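Local coordinates for protein D-glycero-alpha-D-manno-heptose 7-phosphate kinase (Campylobacter jejuni subsp. jejuni, PDB 4N3O) that phosphorylates D-glycero-alpha-D-manno-heptose 7-phosphate at C-1 with ATP, giving the 1,7-bisphosphate on the route to GDP-heptose for capsule polysaccharide, at residues D82-I87 with V124-A129. Numbering follows the deposited sequence.
Sequences DIFKSI and VGVIKA
Ile87 and Ile127 bring the backbones of 82-87 and 124-129 nearest each other, CA to CA 6.9 Å, where two helical segments run roughly the same way, crossing at -40° with their axes 10.7 Å apart. Only apolar side chains meet here, and the small joint is fully buried. Ile87 carries most of it from its side: its CB points at the other helix and both ends of the branched chain are used. CG2 lies anti to the backbone N (CG1 has chi1 -69°), which lets this methyl touch two neighbours, 3.9 Å from Val126 CG1 and 4.1 Å from Ile127 CG1. The extended other branch brings Ile87 CD1 to 3.9 Å from the same Val126 CG1, so one valine methyl rests against both ends of the isoleucine. Ile127 comes in across Ile87 at about a right angle and offers just its CG1 methylene. Val126, also aimed at the facing helix, splits its methyls: while CG1 takes Ile87, CG2 meets Phe84 CE1 at 3.9 Å, approaching the ring obliquely. The CB of Phe84 does not point at the facing helix; its ring atom CE1 is what comes near. On the side of helix 82-96 turned from the contact, Ser86 OG and Ser86 N both hydrogen-bond Asp82 O, one turn earlier, from opposite faces of its carbonyl plane, and Lys85 NZ makes a salt bridge to Asp82 OD1 and a second to Asp78. These polar links hold the first turn of helix 82-96 and join it to the chain just before it, apart from the apolar contact. The contact belongs to the N-terminal domain of this GHMP kinase, with Phe84 close to Ser60, a probable ATP-binding residue. Phe84 and Val126 both pack on Leu104 of strand 102-108, Ile87 also leans on Val123 and Phe130 of helix 118-134, and Ile127 reaches Ile143 and Ala147 of helix 140-153.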
loop_
_atom_site.group_PDB
_atom_site.type_symbol
_atom_site.label_atom_id
_atom_site.label_comp_id
_atom_site.label_asym_id
_atom_site.label_seq_id
_atom_site.Cartn_x
_atom_site.Cartn_y
_atom_site.Cartn_z
ATOM N N ASP A 82 -11.998 -26.879 6.086
ATOM C CA ASP A 82 -13.176 -27.003 6.962
ATOM C C ASP A 82 -13.708 -25.652 7.408
ATOM O O ASP A 82 -14.878 -25.530 7.778
ATOM C CB ASP A 82 -12.864 -27.874 8.190
ATOM C CG ASP A 82 -12.710 -29.362 7.843
ATOM O OD1 ASP A 82 -13.299 -29.818 6.838
ATOM O OD2 ASP A 82 -12.011 -30.083 8.593
ATOM N N ILE A 83 -12.854 -24.630 7.361
ATOM C CA ILE A 83 -13.276 -23.282 7.743
ATOM C C ILE A 83 -14.353 -22.749 6.778
ATOM O O ILE A 83 -15.304 -22.111 7.211
ATOM C CB ILE A 83 -12.072 -22.302 7.867
ATOM C CG1 ILE A 83 -12.523 -20.949 8.425
ATOM C CG2 ILE A 83 -11.351 -22.118 6.538
ATOM C CD1 ILE A 83 -13.123 -21.039 9.820
ATOM N N PHE A 84 -14.238 -23.035 5.482
ATOM C CA PHE A 84 -15.255 -22.568 4.535
ATOM C C PHE A 84 -16.564 -23.346 4.695
ATOM O O PHE A 84 -17.638 -22.810 4.459
ATOM C CB PHE A 84 -14.782 -22.635 3.078
ATOM C CG PHE A 84 -13.537 -21.818 2.781
ATOM C CD1 PHE A 84 -13.274 -20.626 3.447
ATOM C CD2 PHE A 84 -12.688 -22.193 1.752
ATOM C CE1 PHE A 84 -12.143 -19.889 3.151
ATOM C CE2 PHE A 84 -11.563 -21.444 1.442
ATOM C CZ PHE A 84 -11.293 -20.288 2.140
ATOM N N LYS A 85 -16.481 -24.612 5.077
ATOM C CA LYS A 85 -17.706 -25.366 5.291
ATOM C C LYS A 85 -18.509 -24.751 6.439
ATOM O O LYS A 85 -19.708 -24.543 6.304
ATOM C CB LYS A 85 -17.430 -26.872 5.524
ATOM C CG LYS A 85 -17.134 -27.628 4.231
ATOM C CD LYS A 85 -16.964 -29.134 4.430
ATOM C CE LYS A 85 -15.567 -29.535 4.871
ATOM N NZ LYS A 85 -14.551 -29.373 3.787
ATOM N N SER A 86 -17.852 -24.446 7.555
ATOM C CA SER A 86 -18.546 -23.844 8.697
ATOM C C SER A 86 -19.259 -22.564 8.263
ATOM O O SER A 86 -20.388 -22.320 8.658
ATOM C CB SER A 86 -17.569 -23.495 9.805
ATOM O OG SER A 86 -16.754 -24.591 10.143
ATOM N N ILE A 87 -18.575 -21.739 7.468
ATOM C CA ILE A 87 -19.158 -20.513 6.984
ATOM C C ILE A 87 -20.351 -20.861 6.106
ATOM O O ILE A 87 -21.459 -20.372 6.323
ATOM C CB ILE A 87 -18.122 -19.673 6.207
ATOM C CG1 ILE A 87 -17.054 -19.147 7.179
ATOM C CG2 ILE A 87 -18.806 -18.521 5.496
ATOM C CD1 ILE A 87 -15.813 -18.602 6.510
ATOM N N VAL A 124 -14.007 -12.992 7.709
ATOM C CA VAL A 124 -14.737 -11.758 7.377
ATOM C C VAL A 124 -14.863 -11.558 5.860
ATOM O O VAL A 124 -15.933 -11.260 5.363
ATOM C CB VAL A 124 -14.089 -10.534 8.055
ATOM C CG1 VAL A 124 -14.585 -9.233 7.454
ATOM C CG2 VAL A 124 -14.373 -10.575 9.551
ATOM N N GLY A 125 -13.783 -11.745 5.121
ATOM C CA GLY A 125 -13.856 -11.572 3.679
ATOM C C GLY A 125 -14.839 -12.516 3.006
ATOM O O GLY A 125 -15.557 -12.125 2.100
ATOM N N VAL A 126 -14.884 -13.759 3.467
ATOM C CA VAL A 126 -15.770 -14.764 2.884
ATOM C C VAL A 126 -17.244 -14.481 3.232
ATOM O O VAL A 126 -18.127 -14.458 2.348
ATOM C CB VAL A 126 -15.339 -16.147 3.358
ATOM C CG1 VAL A 126 -16.298 -17.206 2.873
ATOM C CG2 VAL A 126 -13.917 -16.427 2.878
ATOM N N ILE A 127 -17.505 -14.244 4.515
ATOM C CA ILE A 127 -18.844 -13.920 4.962
ATOM C C ILE A 127 -19.360 -12.748 4.148
ATOM O O ILE A 127 -20.487 -12.766 3.677
ATOM C CB ILE A 127 -18.862 -13.569 6.466
ATOM C CG1 ILE A 127 -18.636 -14.840 7.299
ATOM C CG2 ILE A 127 -20.198 -12.968 6.851
ATOM C CD1 ILE A 127 -18.354 -14.605 8.770
ATOM N N LYS A 128 -18.518 -11.730 3.967
ATOM C CA LYS A 128 -18.896 -10.522 3.207
ATOM C C LYS A 128 -19.216 -10.838 1.761
ATOM O O LYS A 128 -20.070 -10.212 1.159
ATOM C CB LYS A 128 -17.769 -9.497 3.274
ATOM C CG LYS A 128 -18.057 -8.190 2.574
ATOM C CD LYS A 128 -19.189 -7.393 3.203
ATOM C CE LYS A 128 -19.399 -6.128 2.404
ATOM N NZ LYS A 128 -20.508 -5.322 2.944
ATOM N N ALA A 129 -18.527 -11.818 1.205
ATOM C CA ALA A 129 -18.785 -12.223 -0.160
ATOM C C ALA A 129 -20.205 -12.801 -0.279
ATOM O O ALA A 129 -20.945 -12.469 -1.198
ATOM C CB ALA A 129 -17.756 -13.244 -0.595
#